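Local coordinates for glutamate ABC superfamily ATP binding cassette transporter, binding protein (Enterococcus faecium DO, PDB 5EYF) that binds glutamate as a solute-binding protein and probably delivers it to an ATP-binding cassette transporter for uptake into the cell, at residues D42-I45 with A46-I49; G226-D229 with K230-K234; A48-K51 with K52-D56. One frame throughout, in Å; residues are numbered along the deposited sequence. Where two conformers were deposited one is given.

Interaction 1 of 3, residues D42-I45 with A46-I49; sequences DVDI and AKAI
The amides of Ala46, Lys47, Ala48 and Ile49 each turn back to the carbonyl four residues earlier, so that 42-45 and 46-49 are successive turns of one alpha helix. The bonds are even: Ala46 N lies 2.9 Å from Asp42 O and Ile49 N 2.9 Å from Ile45 O, and the two between them are of similar length. On the buried flank Ile45 and Ile49 meet through branch ends, CG2 of Ile45 lying 3.7 Å from CD1 of Ile49. A chi1 of -67° sets CG1 of Ile45 beside the backbone N and leaves CG2 beside the carbonyl carbon, toward the following turn, while CG1 of Ile49 settles 3.2 Å from Ile45 O. The helix, 41-54, belongs to the alpha/beta fold of a family 3 solute-binding protein and lies between strand 59-64, whose Phe62 meets Val43, Ala46 and Lys47, and helices 209-225 and 227-235, which pack on Ile45 and Ala48. Asp42, near the start of the helix, is turned into the interior, where its two carboxylate oxygens are hydrogen-bonded to Tyr102 OH and to the backbone N of Thr85, a residue of the glutamate site. Val43 and Lys47 run alongside each other in the same direction, and CG1 of Val43 rests 3.7 Å from CE of the extended lysine. Lys47 carries its ammonium past this methyl to a water that it shares with Asp44: the water donates to Asp44 OD1 at 2.6 Å and accepts from Lys47 NZ at a longer 3.3 Å. The two charged groups are therefore linked through solvent instead of touching, whereas Asp44 OD2 takes a direct salt bridge from Lys234 and a hydrogen bond from Trp235 NE1.

Interaction 2 of 3, residues G226-D229 with K230-K234; sequences GTYD and KIYQK
Asp229 and Gln233, one turn apart on helix 227-235, meet through backbone and side chain together. Gln233 N donates to Asp229 O at 2.9 Å, and the glutamine side chain runs past that same carbonyl, its CG 3.1 Å from Asp229 O. Gln233 has two conformers, so how its amide end lies against Asp229 is uncertain. The carboxylate of Asp229 points elsewhere: its CG is anti to the carbonyl carbon (chi1 -56°), and OD2 forms a salt bridge with Lys243 near a bound magnesium ion.

Lys230 joins the first turn through its backbone. Its N donates to the O of Gly226, the residue at the N-cap, at 3.0 Å, while the extended side chain leads away from the turn. Gly226 has positive phi, a conformation suited to glycine at the junction where helix 209-225 has just ended.

Tyr228 and Tyr232 lie side by side and point the same way, both with CG anti to the backbone N. The side chains meet lightly, Tyr228 OH being 4.0 Å from CD1 of Tyr232 and CE2 of Tyr228 4.3 Å from CB of Tyr232; no ring stack is formed. Tyr228 OH is hydrogen-bonded to Tyr102 O and to Val244 N of the C-terminal tail, Tyr232 OH to Glu239 O. The chemistry thus divides the work: backbone bonds make the turn, whereas the polar ends of Asp229 and both tyrosines tie the helix to the tail that follows it and, through Tyr228, also to Tyr102.

Interaction 3 of 3, residues A48-K51 with K52-D56; sequences AITK and KILGD
Lys51 reaches over the end of its helix and donates from NZ to the backbone O of Asp56, 2.7 Å away. The bend at chi2 (-57°) is what makes this possible: it turns the chain away from full extension, and CD and CE then run close past the last residues, CD lying 3.5 Å from Gly55 O. The ammonium approaches Asp56 O tilted 32° out of the carbonyl plane, and it has a second acceptor in Gly58 O. The carboxylate of Asp56 is not its partner; OD1 is instead linked only weakly to a water that donates to Lys51 O at 2.8 Å.

Lys52 has nearly the same torsions but the opposite fate. Its bent chain begins with CG 3.4 Å from Ala48 O and then leads away to a salt bridge with Asp225 of helix 209-225.

In two pairs the side chains lie side by side, pointing the same way. Ile49 offers CG2 to CD1 of Ile53 at 3.6 Å, the latter chain fully extended through CG1 to its end. Thr50 presents its methyl, CG2, to CD1 of Leu54 at 3.8 Å, because OG1 lies beside the backbone N and is hydrogen-bonded to Ala46 O and to Trp19 NE1. Ile17 of strand 16-21 packs against Thr50, Ile53 and Leu54.

Beyond Leu54 the regular pattern gives way: Gly55 N makes just a weak bond to Lys51 O. Gly55, with positive phi, is the first residue to leave helical angles, a glycine C-terminal helix stop, here at the far end of a helix packed on the parallel sheet of an alpha/beta domain.

How the interactions relate
Interactions 1 and 3 overlap along helix 41-54, interaction 3 running just past its end; their centres are about 9 Å apart, and they share Ala48 and Ile49. Interaction 2 follows much later in the chain, on helix 227-235. Its centre lies about 11 Å from that of interaction 1 and about 16 Å from that of interaction 3. The two helices meet directly: Ile231 CD1 packs 3.7 Å from Ala48 CB, and Thr227 CG2 lies 4.0 Å from the same Ala48 CB. Helix 41-54 thus runs from the neighbourhood of the glutamate site outward to its glycine stop, while the late helix packs against its side, bringing sequence-distant parts of the family 3 fold together.

Interaction 1 of 3, residues D42-I45 with A46-I49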
ATOM      1  N   ASP B  42       6.555  12.292  -9.934  1.00 16.15           N
ATOM      2  CA  ASP B  42       7.888  11.689  -9.847  1.00 15.76           C
ATOM      3  C   ASP B  42       8.974  12.733 -10.095  1.00 16.11           C
ATOM      4  O   ASP B  42      10.004  12.741  -9.411  1.00 16.38           O
ATOM      5  CB  ASP B  42       8.069  10.564 -10.881  1.00 16.20           C
ATOM      6  CG  ASP B  42       7.385   9.266 -10.510  1.00 15.88           C
ATOM      7  OD1 ASP B  42       7.055   9.034  -9.316  1.00 16.88           O
ATOM      8  OD2 ASP B  42       7.211   8.452 -11.470  1.00 16.84           O
ATOM      9  N   VAL B  43       8.770  13.597 -11.103  1.00 17.43           N
ATOM     10  CA  VAL B  43       9.713  14.678 -11.392  1.00 18.33           C
ATOM     11  C   VAL B  43       9.865  15.600 -10.181  1.00 17.53           C
ATOM     12  O   VAL B  43      10.984  15.996  -9.814  1.00 17.85           O
ATOM     13  CB  VAL B  43       9.256  15.454 -12.640  1.00 18.87           C
ATOM     14  CG1 VAL B  43      10.105  16.725 -12.834  1.00 18.78           C
ATOM     15  CG2 VAL B  43       9.350  14.563 -13.863  1.00 21.57           C
ATOM     16  N   ASP B  44       8.749  15.974  -9.554  1.00 17.80           N
ATOM     17  CA  ASP B  44       8.842  16.911  -8.425  1.00 17.60           C
ATOM     18  C   ASP B  44       9.503  16.279  -7.205  1.00 16.75           C
ATOM     19  O   ASP B  44      10.248  16.947  -6.468  1.00 17.49           O
ATOM     20  CB  ASP B  44       7.458  17.448  -8.061  1.00 17.77           C
ATOM     21  CG  ASP B  44       6.980  18.530  -9.031  1.00 18.51           C
ATOM     22  OD1 ASP B  44       7.750  18.922  -9.949  1.00 20.49           O
ATOM     23  OD2 ASP B  44       5.835  18.994  -8.873  1.00 20.66           O
ATOM     24  N   ILE B  45       9.197  15.013  -6.941  1.00 15.17           N
ATOM     25  CA  ILE B  45       9.890  14.298  -5.872  1.00 16.08           C
ATOM     26  C   ILE B  45      11.394  14.256  -6.152  1.00 15.01           C
ATOM     27  O   ILE B  45      12.219  14.467  -5.251  1.00 15.95           O
ATOM     28  CB  ILE B  45       9.285  12.885  -5.695  1.00 14.53           C
ATOM     29  CG1 ILE B  45       7.814  12.946  -5.148  1.00 15.25           C
ATOM     30  CG2 ILE B  45      10.125  12.038  -4.777  1.00 15.38           C
ATOM     31  CD1 ILE B  45       7.713  13.364  -3.680  1.00 14.84           C
ATOM     32  N   ALA B  46      11.783  13.946  -7.402  1.00 15.71           N
ATOM     33  CA  ALA B  46      13.203  13.924  -7.766  1.00 16.13           C
ATOM     34  C   ALA B  46      13.877  15.264  -7.494  1.00 16.96           C
ATOM     35  O   ALA B  46      14.989  15.314  -6.954  1.00 17.87           O
ATOM     36  CB  ALA B  46      13.347  13.575  -9.245  1.00 17.44           C
ATOM     37  N   LYS B  47      13.240  16.359  -7.910  1.00 18.05           N
ATOM     38  CA  LYS B  47      13.833  17.681  -7.682  1.00 18.52           C
ATOM     39  C   LYS B  47      13.986  17.958  -6.191  1.00 18.09           C
ATOM     40  O   LYS B  47      15.028  18.467  -5.749  1.00 18.86           O
ATOM     41  CB  LYS B  47      12.983  18.760  -8.352  1.00 19.19           C
ATOM     42  CG  LYS B  47      12.981  18.678  -9.870  1.00 21.13           C
ATOM     43  CD  LYS B  47      12.040  19.686 -10.458  1.00 23.12           C
ATOM     44  CE  LYS B  47      12.170  19.721 -11.951  1.00 25.15           C
ATOM     45  NZ  LYS B  47      11.465  20.909 -12.528  1.00 27.02           N
ATOM     46  N   ALA B  48      12.963  17.631  -5.401  1.00 17.30           N
ATOM     47  CA  ALA B  48      13.032  17.891  -3.967  1.00 16.78           C
ATOM     48  C   ALA B  48      14.125  17.056  -3.300  1.00 16.17           C
ATOM     49  O   ALA B  48      14.832  17.542  -2.406  1.00 16.40           O
ATOM     50  CB  ALA B  48      11.668  17.614  -3.334  1.00 16.65           C
ATOM     51  N   ILE B  49      14.290  15.798  -3.721  1.00 15.45           N
ATOM     52  CA  ILE B  49      15.332  14.964  -3.143  1.00 14.97           C
ATOM     53  C   ILE B  49      16.692  15.529  -3.479  1.00 16.41           C
ATOM     54  O   ILE B  49      17.586  15.585  -2.625  1.00 17.72           O
ATOM     55  CB  ILE B  49      15.202  13.522  -3.660  1.00 14.59           C
ATOM     56  CG1 ILE B  49      13.963  12.885  -3.045  1.00 13.94           C
ATOM     57  CG2 ILE B  49      16.458  12.712  -3.323  1.00 16.71           C
ATOM     58  CD1 ILE B  49      13.639  11.531  -3.661  1.00 14.39           C
TER
HETATM   59  O   HOH W   1       8.760  21.244 -10.698  1.00 31.91           O

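Interaction 2 of 3, residues G226-D229 with K230-K234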
ATOM      1  N   GLY B 226       6.980  18.556   5.525  1.00 25.06           N
ATOM      2  CA  GLY B 226       5.816  18.861   4.732  1.00 23.87           C
ATOM      3  C   GLY B 226       6.077  19.041   3.255  1.00 21.70           C
ATOM      4  O   GLY B 226       5.128  19.337   2.508  1.00 22.14           O
ATOM      5  N   THR B 227       7.332  18.913   2.816  1.00 20.53           N
ATOM      6  CA  THR B 227       7.631  19.011   1.396  1.00 18.81           C
ATOM      7  C   THR B 227       6.955  17.896   0.626  1.00 17.55           C
ATOM      8  O   THR B 227       6.387  18.125  -0.450  1.00 18.15           O
ATOM      9  CB  THR B 227       9.142  18.941   1.173  1.00 19.18           C
ATOM     10  OG1 THR B 227       9.796  20.026   1.870  1.00 21.58           O
ATOM     11  CG2 THR B 227       9.468  18.999  -0.340  1.00 19.55           C
ATOM     12  N   TYR B 228       7.016  16.673   1.156  1.00 15.31           N
ATOM     13  CA  TYR B 228       6.315  15.568   0.510  1.00 15.46           C
ATOM     14  C   TYR B 228       4.829  15.875   0.379  1.00 16.48           C
ATOM     15  O   TYR B 228       4.231  15.719  -0.704  1.00 16.73           O
ATOM     16  CB  TYR B 228       6.533  14.274   1.295  1.00 15.03           C
ATOM     17  CG  TYR B 228       5.737  13.122   0.737  1.00 13.89           C
ATOM     18  CD1 TYR B 228       6.277  12.314  -0.243  1.00 14.60           C
ATOM     19  CD2 TYR B 228       4.429  12.855   1.180  1.00 14.09           C
ATOM     20  CE1 TYR B 228       5.546  11.250  -0.798  1.00 12.43           C
ATOM     21  CE2 TYR B 228       3.698  11.813   0.659  1.00 13.17           C
ATOM     22  CZ  TYR B 228       4.253  11.011  -0.327  1.00 12.29           C
ATOM     23  OH  TYR B 228       3.478   9.984  -0.809  1.00 13.13           O
ATOM     24  N   ASP B 229       4.211  16.312   1.484  1.00 17.13           N
ATOM     25  CA  ASP B 229       2.771  16.541   1.481  1.00 19.31           C
ATOM     26  C   ASP B 229       2.388  17.629   0.479  1.00 19.96           C
ATOM     27  O   ASP B 229       1.379  17.500  -0.226  1.00 19.70           O
ATOM     28  CB  ASP B 229       2.312  16.888   2.907  1.00 19.94           C
ATOM     29  CG  ASP B 229       2.696  15.801   3.928  1.00 23.19           C
ATOM     30  OD1 ASP B 229       3.886  15.583   4.219  1.00 26.30           O
ATOM     31  OD2 ASP B 229       1.800  15.178   4.476  1.00 25.16           O
ATOM     32  N   LYS B 230       3.208  18.684   0.362  1.00 19.29           N
ATOM     33  CA  LYS B 230       2.916  19.735  -0.606  1.00 19.12           C
ATOM     34  C   LYS B 230       2.949  19.186  -2.032  1.00 18.84           C
ATOM     35  O   LYS B 230       2.083  19.505  -2.856  1.00 19.89           O
ATOM     36  CB  LYS B 230       3.925  20.876  -0.431  1.00 22.08           C
ATOM     37  CG  LYS B 230       3.532  22.160  -1.112  1.00 24.26           C
ATOM     38  CD  LYS B 230       4.472  23.303  -0.763  1.00 26.62           C
ATOM     39  CE  LYS B 230       3.891  24.648  -1.234  1.00 30.19           C
ATOM     40  NZ  LYS B 230       4.865  25.790  -1.108  1.00 32.60           N
ATOM     41  N   ILE B 231       3.962  18.373  -2.345  1.00 16.51           N
ATOM     42  CA  ILE B 231       4.074  17.810  -3.692  1.00 16.62           C
ATOM     43  C   ILE B 231       2.911  16.859  -3.977  1.00 17.68           C
ATOM     44  O   ILE B 231       2.336  16.859  -5.084  1.00 17.41           O
ATOM     45  CB  ILE B 231       5.430  17.110  -3.853  1.00 16.78           C
ATOM     46  CG1 ILE B 231       6.576  18.111  -3.764  1.00 17.80           C
ATOM     47  CG2 ILE B 231       5.504  16.328  -5.189  1.00 17.00           C
ATOM     48  CD1 ILE B 231       7.947  17.469  -3.637  1.00 19.70           C
ATOM     49  N   TYR B 232       2.541  16.038  -2.987  1.00 16.80           N
ATOM     50  CA  TYR B 232       1.396  15.146  -3.139  1.00 17.17           C
ATOM     51  C   TYR B 232       0.116  15.941  -3.422  1.00 19.11           C
ATOM     52  O   TYR B 232      -0.654  15.594  -4.327  1.00 20.16           O
ATOM     53  CB  TYR B 232       1.236  14.267  -1.893  1.00 18.18           C
ATOM     54  CG  TYR B 232       0.188  13.202  -2.149  1.00 17.97           C
ATOM     55  CD1 TYR B 232       0.540  11.968  -2.695  1.00 17.86           C
ATOM     56  CD2 TYR B 232      -1.156  13.465  -1.925  1.00 17.69           C
ATOM     57  CE1 TYR B 232      -0.424  11.017  -2.981  1.00 17.44           C
ATOM     58  CE2 TYR B 232      -2.132  12.523  -2.218  1.00 18.87           C
ATOM     59  CZ  TYR B 232      -1.761  11.306  -2.749  1.00 18.99           C
ATOM     60  OH  TYR B 232      -2.735  10.388  -3.044  1.00 21.49           O
ATOM     61  N   GLN B 233      -0.108  17.024  -2.662  0.53 18.33           N
ATOM     62  CA  GLN B 233      -1.307  17.847  -2.819  0.53 20.06           C
ATOM     63  C   GLN B 233      -1.363  18.539  -4.176  0.53 20.36           C
ATOM     64  O   GLN B 233      -2.454  18.816  -4.683  0.53 21.86           O
ATOM     65  CB  GLN B 233      -1.370  18.882  -1.697  0.53 21.90           C
ATOM     66  CG  GLN B 233      -1.604  18.249  -0.344  0.53 23.60           C
ATOM     67  CD  GLN B 233      -1.327  19.162   0.842  0.53 25.16           C
ATOM     68  OE1 GLN B 233      -0.902  18.697   1.925  0.53 25.93           O
ATOM     69  NE2 GLN B 233      -1.609  20.453   0.672  0.53 24.88           N
ATOM     70  N   LYS B 234      -0.203  18.840  -4.767  1.00 18.94           N
ATOM     71  CA  LYS B 234      -0.157  19.468  -6.085  1.00 19.84           C
ATOM     72  C   LYS B 234      -0.695  18.541  -7.168  1.00 20.93           C
ATOM     73  O   LYS B 234      -1.437  18.980  -8.059  1.00 23.30           O
ATOM     74  CB  LYS B 234       1.286  19.875  -6.405  1.00 20.07           C
ATOM     75  CG  LYS B 234       1.496  20.422  -7.835  1.00 22.43           C
ATOM     76  CD  LYS B 234       2.960  20.798  -8.069  1.00 24.99           C
ATOM     77  CE  LYS B 234       3.265  21.001  -9.534  1.00 25.60           C
ATOM     78  NZ  LYS B 234       4.716  21.253  -9.777  1.00 24.44           N
TER

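Interaction 3 of 3, residues A48-K51 with K52-D56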
ATOM      1  N   ALA B  48      12.963  17.631  -5.401  1.00 17.30           N
ATOM      2  CA  ALA B  48      13.032  17.891  -3.967  1.00 16.78           C
ATOM      3  C   ALA B  48      14.125  17.056  -3.300  1.00 16.17           C
ATOM      4  O   ALA B  48      14.832  17.542  -2.406  1.00 16.40           O
ATOM      5  CB  ALA B  48      11.668  17.614  -3.334  1.00 16.65           C
ATOM      6  N   ILE B  49      14.290  15.798  -3.721  1.00 15.45           N
ATOM      7  CA  ILE B  49      15.332  14.964  -3.143  1.00 14.97           C
ATOM      8  C   ILE B  49      16.692  15.529  -3.479  1.00 16.41           C
ATOM      9  O   ILE B  49      17.586  15.585  -2.625  1.00 17.72           O
ATOM     10  CB  ILE B  49      15.202  13.522  -3.660  1.00 14.59           C
ATOM     11  CG1 ILE B  49      13.963  12.885  -3.045  1.00 13.94           C
ATOM     12  CG2 ILE B  49      16.458  12.712  -3.323  1.00 16.71           C
ATOM     13  CD1 ILE B  49      13.639  11.531  -3.661  1.00 14.39           C
ATOM     14  N   THR B  50      16.869  15.938  -4.731  1.00 16.78           N
ATOM     15  CA  THR B  50      18.144  16.493  -5.140  1.00 18.64           C
ATOM     16  C   THR B  50      18.516  17.711  -4.305  1.00 19.59           C
ATOM     17  O   THR B  50      19.682  17.876  -3.913  1.00 21.00           O
ATOM     18  CB  THR B  50      18.087  16.855  -6.619  1.00 18.55           C
ATOM     19  OG1 THR B  50      17.721  15.684  -7.360  1.00 20.06           O
ATOM     20  CG2 THR B  50      19.489  17.277  -7.081  1.00 19.30           C
ATOM     21  N   LYS B  51      17.539  18.558  -3.985  1.00 18.71           N
ATOM     22  CA  LYS B  51      17.869  19.717  -3.152  1.00 20.77           C
ATOM     23  C   LYS B  51      18.223  19.312  -1.718  1.00 20.26           C
ATOM     24  O   LYS B  51      19.064  19.966  -1.077  1.00 20.34           O
ATOM     25  CB  LYS B  51      16.708  20.718  -3.162  1.00 23.52           C
ATOM     26  CG  LYS B  51      16.432  21.352  -4.534  1.00 26.13           C
ATOM     27  CD  LYS B  51      17.661  22.072  -5.100  1.00 28.51           C
ATOM     28  CE  LYS B  51      17.275  22.965  -6.290  1.00 30.25           C
ATOM     29  NZ  LYS B  51      18.451  23.509  -7.051  1.00 30.11           N
ATOM     30  N   LYS B  52      17.594  18.263  -1.186  1.00 20.43           N
ATOM     31  CA  LYS B  52      17.995  17.773   0.132  1.00 20.63           C
ATOM     32  C   LYS B  52      19.416  17.216   0.107  1.00 20.57           C
ATOM     33  O   LYS B  52      20.198  17.448   1.038  1.00 22.45           O
ATOM     34  CB  LYS B  52      17.021  16.691   0.624  1.00 20.53           C
ATOM     35  CG  LYS B  52      15.586  17.156   0.886  1.00 20.73           C
ATOM     36  CD  LYS B  52      15.517  18.296   1.885  1.00 22.03           C
ATOM     37  CE  LYS B  52      14.088  18.477   2.370  1.00 23.39           C
ATOM     38  NZ  LYS B  52      14.025  19.746   3.173  1.00 24.83           N
ATOM     39  N   ILE B  53      19.767  16.453  -0.932  1.00 21.00           N
ATOM     40  CA  ILE B  53      21.060  15.780  -0.934  1.00 21.53           C
ATOM     41  C   ILE B  53      22.178  16.774  -1.195  1.00 23.03           C
ATOM     42  O   ILE B  53      23.191  16.807  -0.478  1.00 24.72           O
ATOM     43  CB  ILE B  53      21.068  14.637  -1.972  1.00 19.79           C
ATOM     44  CG1 ILE B  53      20.018  13.596  -1.605  1.00 20.85           C
ATOM     45  CG2 ILE B  53      22.491  14.021  -2.128  1.00 20.30           C
ATOM     46  CD1 ILE B  53      19.970  12.411  -2.587  1.00 20.43           C
ATOM     47  N   LEU B  54      22.016  17.593  -2.233  1.00 22.39           N
ATOM     48  CA  LEU B  54      23.070  18.472  -2.704  1.00 23.56           C
ATOM     49  C   LEU B  54      22.954  19.886  -2.172  1.00 24.65           C
ATOM     50  O   LEU B  54      23.910  20.659  -2.302  1.00 26.90           O
ATOM     51  CB  LEU B  54      23.052  18.522  -4.233  1.00 23.62           C
ATOM     52  CG  LEU B  54      23.245  17.184  -4.946  1.00 24.04           C
ATOM     53  CD1 LEU B  54      23.283  17.390  -6.469  1.00 23.75           C
ATOM     54  CD2 LEU B  54      24.525  16.479  -4.445  1.00 24.32           C
ATOM     55  N   GLY B  55      21.820  20.252  -1.609  1.00 24.85           N
ATOM     56  CA  GLY B  55      21.624  21.616  -1.172  1.00 24.78           C
ATOM     57  C   GLY B  55      20.996  22.477  -2.245  1.00 27.74           C
ATOM     58  O   GLY B  55      20.630  22.022  -3.337  1.00 27.10           O
ATOM     59  N   ASP B  56      20.900  23.766  -1.905  1.00 31.03           N
ATOM     60  CA  ASP B  56      20.088  24.731  -2.645  1.00 34.44           C
ATOM     61  C   ASP B  56      20.364  24.725  -4.135  1.00 33.17           C
ATOM     62  O   ASP B  56      19.434  24.815  -4.946  1.00 33.29           O
ATOM     63  CB  ASP B  56      20.341  26.148  -2.130  1.00 37.66           C
ATOM     64  CG  ASP B  56      19.567  26.466  -0.886  1.00 41.74           C
ATOM     65  OD1 ASP B  56      18.665  25.675  -0.519  1.00 42.63           O
ATOM     66  OD2 ASP B  56      19.862  27.528  -0.292  1.00 42.14           O
TER
HETATM   67  O   HOH W   2      18.208  22.344   0.114  0.36 25.06           O